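Side-chain contacts in serpin (Taeniopygia guttata, PDB 5HGC), which binds the steroid hormone cortisol and, as a member of the serpin family, may also inhibit serine proteases: residues C222-L227 and D262-R267; L227-S232 and F355-F360. One frame throughout, in Å; residues are numbered along the deposited sequence.

Contact 1: C222-L227 and D262-R267. With HCY ((11alpha,14beta)-11,17,21-trihydroxypregn-4-ene-3,20-dione), chain B.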
loop_
_atom_site.group_PDB
_atom_site.type_symbol
_atom_site.label_atom_id
_atom_site.label_comp_id
_atom_site.label_asym_id
_atom_site.label_seq_id
_atom_site.Cartn_x
_atom_site.Cartn_y
_atom_site.Cartn_z
ATOM N N CYS A 222 -0.857 -0.918 22.776
ATOM C CA CYS A 222 -1.690 -0.807 21.578
ATOM C C CYS A 222 -2.947 -1.592 21.708
ATOM O O CYS A 222 -2.893 -2.782 22.037
ATOM C CB CYS A 222 -0.988 -1.509 20.418
ATOM S SG CYS A 222 0.294 -0.537 19.750
ATOM N N THR A 223 -4.054 -0.992 21.323
ATOM C CA THR A 223 -5.267 -1.748 21.159
ATOM C C THR A 223 -5.326 -2.112 19.696
ATOM O O THR A 223 -5.124 -1.266 18.881
ATOM C CB THR A 223 -6.460 -0.903 21.596
ATOM O OG1 THR A 223 -6.295 -0.579 22.977
ATOM C CG2 THR A 223 -7.743 -1.651 21.441
ATOM N N VAL A 224 -5.582 -3.385 19.383
ATOM C CA VAL A 224 -5.723 -3.885 18.015
ATOM C C VAL A 224 -7.158 -4.329 17.792
ATOM O O VAL A 224 -7.646 -5.167 18.542
ATOM C CB VAL A 224 -4.764 -5.073 17.734
ATOM C CG1 VAL A 224 -4.851 -5.530 16.254
ATOM C CG2 VAL A 224 -3.326 -4.702 18.127
ATOM N N VAL A 225 -7.824 -3.777 16.773
ATOM C CA VAL A 225 -9.118 -4.259 16.366
ATOM C C VAL A 225 -9.028 -4.646 14.897
ATOM O O VAL A 225 -8.496 -3.880 14.064
ATOM C CB VAL A 225 -10.216 -3.202 16.604
ATOM C CG1 VAL A 225 -11.548 -3.662 16.066
ATOM C CG2 VAL A 225 -10.367 -2.927 18.109
ATOM N N ARG A 226 -9.540 -5.830 14.570
ATOM C CA ARG A 226 -9.513 -6.298 13.205
ATOM C C ARG A 226 -10.925 -6.497 12.630
ATOM O O ARG A 226 -11.739 -7.204 13.211
ATOM C CB ARG A 226 -8.701 -7.584 13.114
ATOM C CG ARG A 226 -8.625 -8.128 11.706
ATOM C CD ARG A 226 -9.724 -9.154 11.506
ATOM N NE ARG A 226 -9.238 -10.449 11.972
ATOM C CZ ARG A 226 -8.271 -11.134 11.380
ATOM N NH1 ARG A 226 -7.692 -10.664 10.255
ATOM N NH2 ARG A 226 -7.868 -12.269 11.907
ATOM N N LEU A 227 -11.179 -5.891 11.474
ATOM C CA LEU A 227 -12.488 -5.873 10.825
ATOM C C LEU A 227 -12.317 -6.488 9.471
ATOM O O LEU A 227 -11.375 -6.117 8.764
ATOM C CB LEU A 227 -13.003 -4.427 10.661
ATOM C CG LEU A 227 -13.354 -3.646 11.938
ATOM C CD1 LEU A 227 -14.121 -2.363 11.624
ATOM C CD2 LEU A 227 -14.165 -4.568 12.849
ATOM N N ASP A 262 -2.238 -14.103 15.806
ATOM C CA ASP A 262 -2.247 -15.331 16.590
ATOM C C ASP A 262 -3.120 -15.186 17.831
ATOM O O ASP A 262 -3.759 -16.153 18.232
ATOM C CB ASP A 262 -0.839 -15.757 17.017
ATOM C CG ASP A 262 0.008 -16.362 15.848
ATOM O OD1 ASP A 262 -0.531 -16.805 14.812
ATOM O OD2 ASP A 262 1.250 -16.393 15.989
ATOM N N HIS A 263 -3.172 -13.977 18.383
ATOM C CA HIS A 263 -3.874 -13.705 19.629
ATOM C C HIS A 263 -5.200 -12.927 19.576
ATOM O O HIS A 263 -5.762 -12.607 20.620
ATOM C CB HIS A 263 -2.908 -13.009 20.587
ATOM C CG HIS A 263 -1.749 -13.864 20.974
ATOM N ND1 HIS A 263 -0.446 -13.528 20.681
ATOM C CD2 HIS A 263 -1.706 -15.074 21.588
ATOM C CE1 HIS A 263 0.352 -14.488 21.107
ATOM N NE2 HIS A 263 -0.390 -15.444 21.645
ATOM N N LEU A 264 -5.699 -12.593 18.396
ATOM C CA LEU A 264 -7.024 -11.928 18.307
ATOM C C LEU A 264 -8.101 -12.876 18.768
ATOM O O LEU A 264 -7.998 -14.091 18.500
ATOM C CB LEU A 264 -7.360 -11.508 16.875
ATOM C CG LEU A 264 -6.457 -10.433 16.322
ATOM C CD1 LEU A 264 -6.653 -10.513 14.822
ATOM C CD2 LEU A 264 -6.766 -9.054 16.895
ATOM N N PHE A 265 -9.114 -12.343 19.440
ATOM C CA PHE A 265 -10.293 -13.127 19.877
ATOM C C PHE A 265 -11.447 -12.204 19.728
ATOM O O PHE A 265 -11.296 -10.993 19.940
ATOM C CB PHE A 265 -10.174 -13.601 21.334
ATOM C CG PHE A 265 -9.916 -12.475 22.358
ATOM C CD1 PHE A 265 -8.578 -11.955 22.585
ATOM C CD2 PHE A 265 -10.988 -11.944 23.155
ATOM C CE1 PHE A 265 -8.341 -10.934 23.547
ATOM C CE2 PHE A 265 -10.746 -10.925 24.107
ATOM C CZ PHE A 265 -9.430 -10.419 24.300
ATOM N N GLN A 266 -12.593 -12.757 19.336
ATOM C CA GLN A 266 -13.849 -11.991 19.232
ATOM C C GLN A 266 -14.275 -11.511 20.615
ATOM O O GLN A 266 -14.315 -12.304 21.543
ATOM C CB GLN A 266 -14.944 -12.839 18.601
ATOM C CG GLN A 266 -14.633 -13.285 17.180
ATOM C CD GLN A 266 -15.639 -12.824 16.162
ATOM O OE1 GLN A 266 -16.622 -13.520 15.925
ATOM N NE2 GLN A 266 -15.393 -11.663 15.524
ATOM N N ARG A 267 -14.507 -10.200 20.739
ATOM C CA ARG A 267 -14.934 -9.537 21.955
ATOM C C ARG A 267 -16.115 -8.640 21.602
ATOM O O ARG A 267 -16.071 -7.866 20.645
ATOM C CB ARG A 267 -13.782 -8.691 22.468
ATOM C CG ARG A 267 -13.816 -8.308 23.940
ATOM C CD ARG A 267 -12.645 -7.406 24.242
ATOM N NE ARG A 267 -12.508 -7.051 25.664
ATOM C CZ ARG A 267 -12.061 -5.865 26.127
ATOM N NH1 ARG A 267 -11.728 -4.857 25.301
ATOM N NH2 ARG A 267 -11.980 -5.666 27.436
HETATM C C1 HCY B . 2.710 -13.932 8.936
HETATM C C2 HCY B . 4.228 -14.064 8.840
HETATM C C3 HCY B . 4.759 -13.543 7.524
HETATM C C4 HCY B . 3.913 -12.701 6.645
HETATM C C5 HCY B . 2.816 -12.118 7.144
HETATM C C6 HCY B . 2.230 -10.922 6.426
HETATM C C7 HCY B . 0.702 -11.092 6.269
HETATM C C8 HCY B . -0.048 -11.613 7.500
HETATM C C9 HCY B . 0.656 -12.871 8.056
HETATM C C10 HCY B . 2.137 -12.616 8.414
HETATM C C12 HCY B . -1.684 -13.831 8.820
HETATM C C11 HCY B . -0.178 -13.668 9.120
HETATM C C13 HCY B . -2.320 -12.504 8.308
HETATM C C14 HCY B . -1.471 -11.982 7.146
HETATM C C15 HCY B . -2.372 -11.021 6.407
HETATM C C16 HCY B . -3.778 -11.588 6.551
HETATM C C17 HCY B . -3.699 -12.701 7.626
HETATM C C18 HCY B . -2.488 -11.429 9.422
HETATM C C19 HCY B . 2.375 -11.513 9.468
HETATM C C20 HCY B . -4.901 -12.716 8.553
HETATM C C21 HCY B . -5.426 -14.023 9.110
HETATM O O1 HCY B . 5.915 -13.769 7.229
HETATM O O2 HCY B . -0.029 -12.895 10.315
HETATM O O3 HCY B . -3.774 -13.993 6.980
HETATM O O4 HCY B . -5.462 -11.678 8.867
HETATM O O5 HCY B . -5.789 -13.689 10.448
#
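Leu264 lays its CD1 methyl over one face of the Arg226 guanidinium, 3.6 Å from Arg226 NH2, while the bound steroid meets the edge of the same flat group. The two side chains cross at about a right angle, and Leu264 CD1 also lies 4.0 Å from Arg226 CB. Leucine suits this place because one branch can cover the arginine while the other, Leu264 CD2, turns to Val224 CG1 at 4.1 Å. In the B sheet of the serpin fold, strand 222-228 lies between strands 211-217 and 233-240, and Val224 and Arg226, two residues apart, point to the same side, where helix 254-263 turns into strand 265-283. The arginine chain bends at chi2 (-94°) and again at chi3, which brings both terminal nitrogens to the steroid tail. Arg226 NH1 gives a hydrogen bond to the C20 ketone oxygen O4 of the ligand at 2.8 Å (N-H...O 164°). Arg226 NH2 gives a nearly straight one to the C21 oxygen O5 at 2.9 Å (174°). Asp213 forms a salt bridge with NE and Thr234 bonds to NH1, so the guanidinium is held against rotation, its charge probably balanced by Asp213. A leucine in place of Arg226 would probably leave O4 and O5 of the steroid without these donors and Asp213 without its charged mate. Ser261 and Asn365 are also hydrogen-bonded to the hormone.

Contact 2: L227-S232 and F355-F360; sequences LHYNGS and FLMLIF. With HCY ((11alpha,14beta)-11,17,21-trihydroxypregn-4-ene-3,20-dione), chain B.
In the hydrophobic core between the A and B sheets of the serpin fold, Tyr229, at the turn joining strands 222-228 and 233-240, reaches over to Met357 and Ile359 of strand 355-361. The side chains of Tyr229 and Ile359 cross at about a right angle, and CG2 of Ile359 approaches the ring obliquely, 4.0 Å from CE2 of Tyr229. The phenol oxygen meets two methyls: Tyr229 OH is 3.6 Å from Met357 CE and 4.0 Å from Ile359 CD1. Met357 comes from the opposite direction, its chain fully extended and CG anti to the backbone N (chi1 -180°), which carries the terminal methyl to the hydroxyl. A long, flexible methionine and a branched isoleucine thus shape a bed for a large ring. On the opposite face of strand 355-361, Phe360 serves the cortisol pocket, its CB 3.4 Å from C15 of the steroid. Ser232 OG is hydrogen-bonded to Asp361. Around the contact, Trp179 stacks on the Tyr229 ring, Ala235 of strand 233-240 touches Tyr229, and Leu323 of strand 316-325 packs on Met357 and Ile359.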
loop_
_atom_site.group_PDB
_atom_site.type_symbol
_atom_site.label_atom_id
_atom_site.label_comp_id
_atom_site.label_asym_id
_atom_site.label_seq_id
_atom_site.Cartn_x
_atom_site.Cartn_y
_atom_site.Cartn_z
ATOM N N LEU A 227 -11.179 -5.891 11.474
ATOM C CA LEU A 227 -12.488 -5.873 10.825
ATOM C C LEU A 227 -12.317 -6.488 9.471
ATOM O O LEU A 227 -11.375 -6.117 8.764
ATOM C CB LEU A 227 -13.003 -4.427 10.661
ATOM C CG LEU A 227 -13.354 -3.646 11.938
ATOM C CD1 LEU A 227 -14.121 -2.363 11.624
ATOM C CD2 LEU A 227 -14.165 -4.568 12.849
ATOM N N HIS A 228 -13.179 -7.434 9.104
ATOM C CA HIS A 228 -13.096 -8.004 7.766
ATOM C C HIS A 228 -13.836 -7.152 6.782
ATOM O O HIS A 228 -14.904 -6.572 7.076
ATOM C CB HIS A 228 -13.658 -9.417 7.695
ATOM C CG HIS A 228 -12.838 -10.412 8.441
ATOM N ND1 HIS A 228 -11.468 -10.519 8.276
ATOM C CD2 HIS A 228 -13.183 -11.343 9.348
ATOM C CE1 HIS A 228 -11.007 -11.472 9.064
ATOM N NE2 HIS A 228 -12.029 -11.991 9.718
ATOM N N TYR A 229 -13.257 -7.100 5.595
ATOM C CA TYR A 229 -14.019 -6.735 4.403
ATOM C C TYR A 229 -14.752 -7.961 3.808
ATOM O O TYR A 229 -14.319 -9.140 3.981
ATOM C CB TYR A 229 -13.083 -6.133 3.385
ATOM C CG TYR A 229 -12.567 -4.733 3.712
ATOM C CD1 TYR A 229 -13.438 -3.630 3.759
ATOM C CD2 TYR A 229 -11.195 -4.510 3.959
ATOM C CE1 TYR A 229 -12.954 -2.347 4.018
ATOM C CE2 TYR A 229 -10.699 -3.246 4.245
ATOM C CZ TYR A 229 -11.572 -2.169 4.237
ATOM O OH TYR A 229 -11.079 -0.914 4.482
ATOM N N ASN A 230 -15.850 -7.691 3.107
ATOM C CA ASN A 230 -16.420 -8.682 2.174
ATOM C C ASN A 230 -15.348 -9.052 1.200
ATOM O O ASN A 230 -14.606 -8.177 0.729
ATOM C CB ASN A 230 -17.603 -8.108 1.406
ATOM C CG ASN A 230 -18.840 -8.047 2.254
ATOM O OD1 ASN A 230 -19.646 -7.111 2.125
ATOM N ND2 ASN A 230 -19.005 -9.037 3.167
ATOM N N GLY A 231 -15.250 -10.324 0.893
ATOM C CA GLY A 231 -14.175 -10.763 0.034
ATOM C C GLY A 231 -13.089 -11.276 0.934
ATOM O O GLY A 231 -13.354 -11.892 1.944
ATOM N N SER A 232 -11.851 -11.046 0.583
ATOM C CA SER A 232 -10.768 -11.622 1.365
ATOM C C SER A 232 -9.882 -10.568 2.074
ATOM O O SER A 232 -8.996 -10.970 2.829
ATOM C CB SER A 232 -9.912 -12.523 0.481
ATOM O OG SER A 232 -9.516 -11.784 -0.671
ATOM N N PHE A 355 -3.792 6.679 14.897
ATOM C CA PHE A 355 -3.812 5.211 14.789
ATOM C C PHE A 355 -3.248 4.723 13.457
ATOM O O PHE A 355 -3.193 5.483 12.502
ATOM C CB PHE A 355 -5.250 4.739 14.924
ATOM C CG PHE A 355 -6.166 5.236 13.830
ATOM C CD1 PHE A 355 -6.782 6.499 13.924
ATOM C CD2 PHE A 355 -6.461 4.399 12.707
ATOM C CE1 PHE A 355 -7.616 6.958 12.922
ATOM C CE2 PHE A 355 -7.354 4.836 11.735
ATOM C CZ PHE A 355 -7.924 6.117 11.837
ATOM N N LEU A 356 -2.862 3.461 13.394
ATOM C CA LEU A 356 -2.518 2.821 12.159
ATOM C C LEU A 356 -3.708 2.084 11.589
ATOM O O LEU A 356 -4.550 1.537 12.350
ATOM C CB LEU A 356 -1.393 1.826 12.366
ATOM C CG LEU A 356 -0.150 2.330 13.092
ATOM C CD1 LEU A 356 0.936 1.274 12.991
ATOM C CD2 LEU A 356 0.332 3.639 12.501
ATOM N N MET A 357 -3.793 2.088 10.247
ATOM C CA MET A 357 -4.698 1.188 9.539
ATOM C C MET A 357 -3.894 0.303 8.536
ATOM O O MET A 357 -3.199 0.826 7.615
ATOM C CB MET A 357 -5.802 1.959 8.874
ATOM C CG MET A 357 -6.735 1.019 8.155
ATOM S SD MET A 357 -8.164 1.986 7.666
ATOM C CE MET A 357 -9.410 0.782 7.176
ATOM N N LEU A 358 -3.934 -1.021 8.741
ATOM C CA LEU A 358 -3.144 -1.923 7.902
ATOM C C LEU A 358 -4.111 -2.859 7.183
ATOM O O LEU A 358 -4.914 -3.559 7.829
ATOM C CB LEU A 358 -2.107 -2.709 8.699
ATOM C CG LEU A 358 -1.391 -1.938 9.815
ATOM C CD1 LEU A 358 -0.557 -2.900 10.635
ATOM C CD2 LEU A 358 -0.531 -0.812 9.260
ATOM N N ILE A 359 -4.076 -2.844 5.849
ATOM C CA ILE A 359 -5.055 -3.611 5.093
ATOM C C ILE A 359 -4.326 -4.712 4.413
ATOM O O ILE A 359 -3.340 -4.453 3.744
ATOM C CB ILE A 359 -5.807 -2.740 4.114
ATOM C CG1 ILE A 359 -6.490 -1.592 4.898
ATOM C CG2 ILE A 359 -6.777 -3.582 3.322
ATOM C CD1 ILE A 359 -7.082 -0.444 4.075
ATOM N N PHE A 360 -4.795 -5.936 4.619
ATOM C CA PHE A 360 -4.173 -7.133 4.032
ATOM C C PHE A 360 -5.168 -7.937 3.169
ATOM O O PHE A 360 -6.436 -7.842 3.350
ATOM C CB PHE A 360 -3.640 -8.094 5.094
ATOM C CG PHE A 360 -2.715 -7.465 6.108
ATOM C CD1 PHE A 360 -3.234 -6.888 7.298
ATOM C CD2 PHE A 360 -1.325 -7.458 5.898
ATOM C CE1 PHE A 360 -2.397 -6.314 8.242
ATOM C CE2 PHE A 360 -0.495 -6.884 6.849
ATOM C CZ PHE A 360 -1.029 -6.319 8.025
HETATM C C1 HCY B . 2.710 -13.932 8.936
HETATM C C2 HCY B . 4.228 -14.064 8.840
HETATM C C3 HCY B . 4.759 -13.543 7.524
HETATM C C4 HCY B . 3.913 -12.701 6.645
HETATM C C5 HCY B . 2.816 -12.118 7.144
HETATM C C6 HCY B . 2.230 -10.922 6.426
HETATM C C7 HCY B . 0.702 -11.092 6.269
HETATM C C8 HCY B . -0.048 -11.613 7.500
HETATM C C9 HCY B . 0.656 -12.871 8.056
HETATM C C10 HCY B . 2.137 -12.616 8.414
HETATM C C12 HCY B . -1.684 -13.831 8.820
HETATM C C11 HCY B . -0.178 -13.668 9.120
HETATM C C13 HCY B . -2.320 -12.504 8.308
HETATM C C14 HCY B . -1.471 -11.982 7.146
HETATM C C15 HCY B . -2.372 -11.021 6.407
HETATM C C16 HCY B . -3.778 -11.588 6.551
HETATM C C17 HCY B . -3.699 -12.701 7.626
HETATM C C18 HCY B . -2.488 -11.429 9.422
HETATM C C19 HCY B . 2.375 -11.513 9.468
HETATM C C20 HCY B . -4.901 -12.716 8.553
HETATM C C21 HCY B . -5.426 -14.023 9.110
HETATM O O1 HCY B . 5.915 -13.769 7.229
HETATM O O2 HCY B . -0.029 -12.895 10.315
HETATM O O3 HCY B . -3.774 -13.993 6.980
HETATM O O4 HCY B . -5.462 -11.678 8.867
HETATM O O5 HCY B . -5.789 -13.689 10.448
#

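Contacts 1 and 2 have centres 12 Å apart, and their first segments, 222-227 and 227-232, share Leu227. Along the chain their segments alternate: 222-227, 227-232, 262-267, then 355-360. Strand 222-228 serves both contacts. At contact 1 it faces the junction of helix 254-263 and strand 265-283, whereas the turn after it, in contact 2, reaches past strand 233-240 to strand 355-361, nearer the middle of the molecule. Both contacts touch the same cortisol molecule, one at its polar tail and the other at its ring carbons, so the pocket draws on elements far apart in sequence, two of them strands of the B sheet.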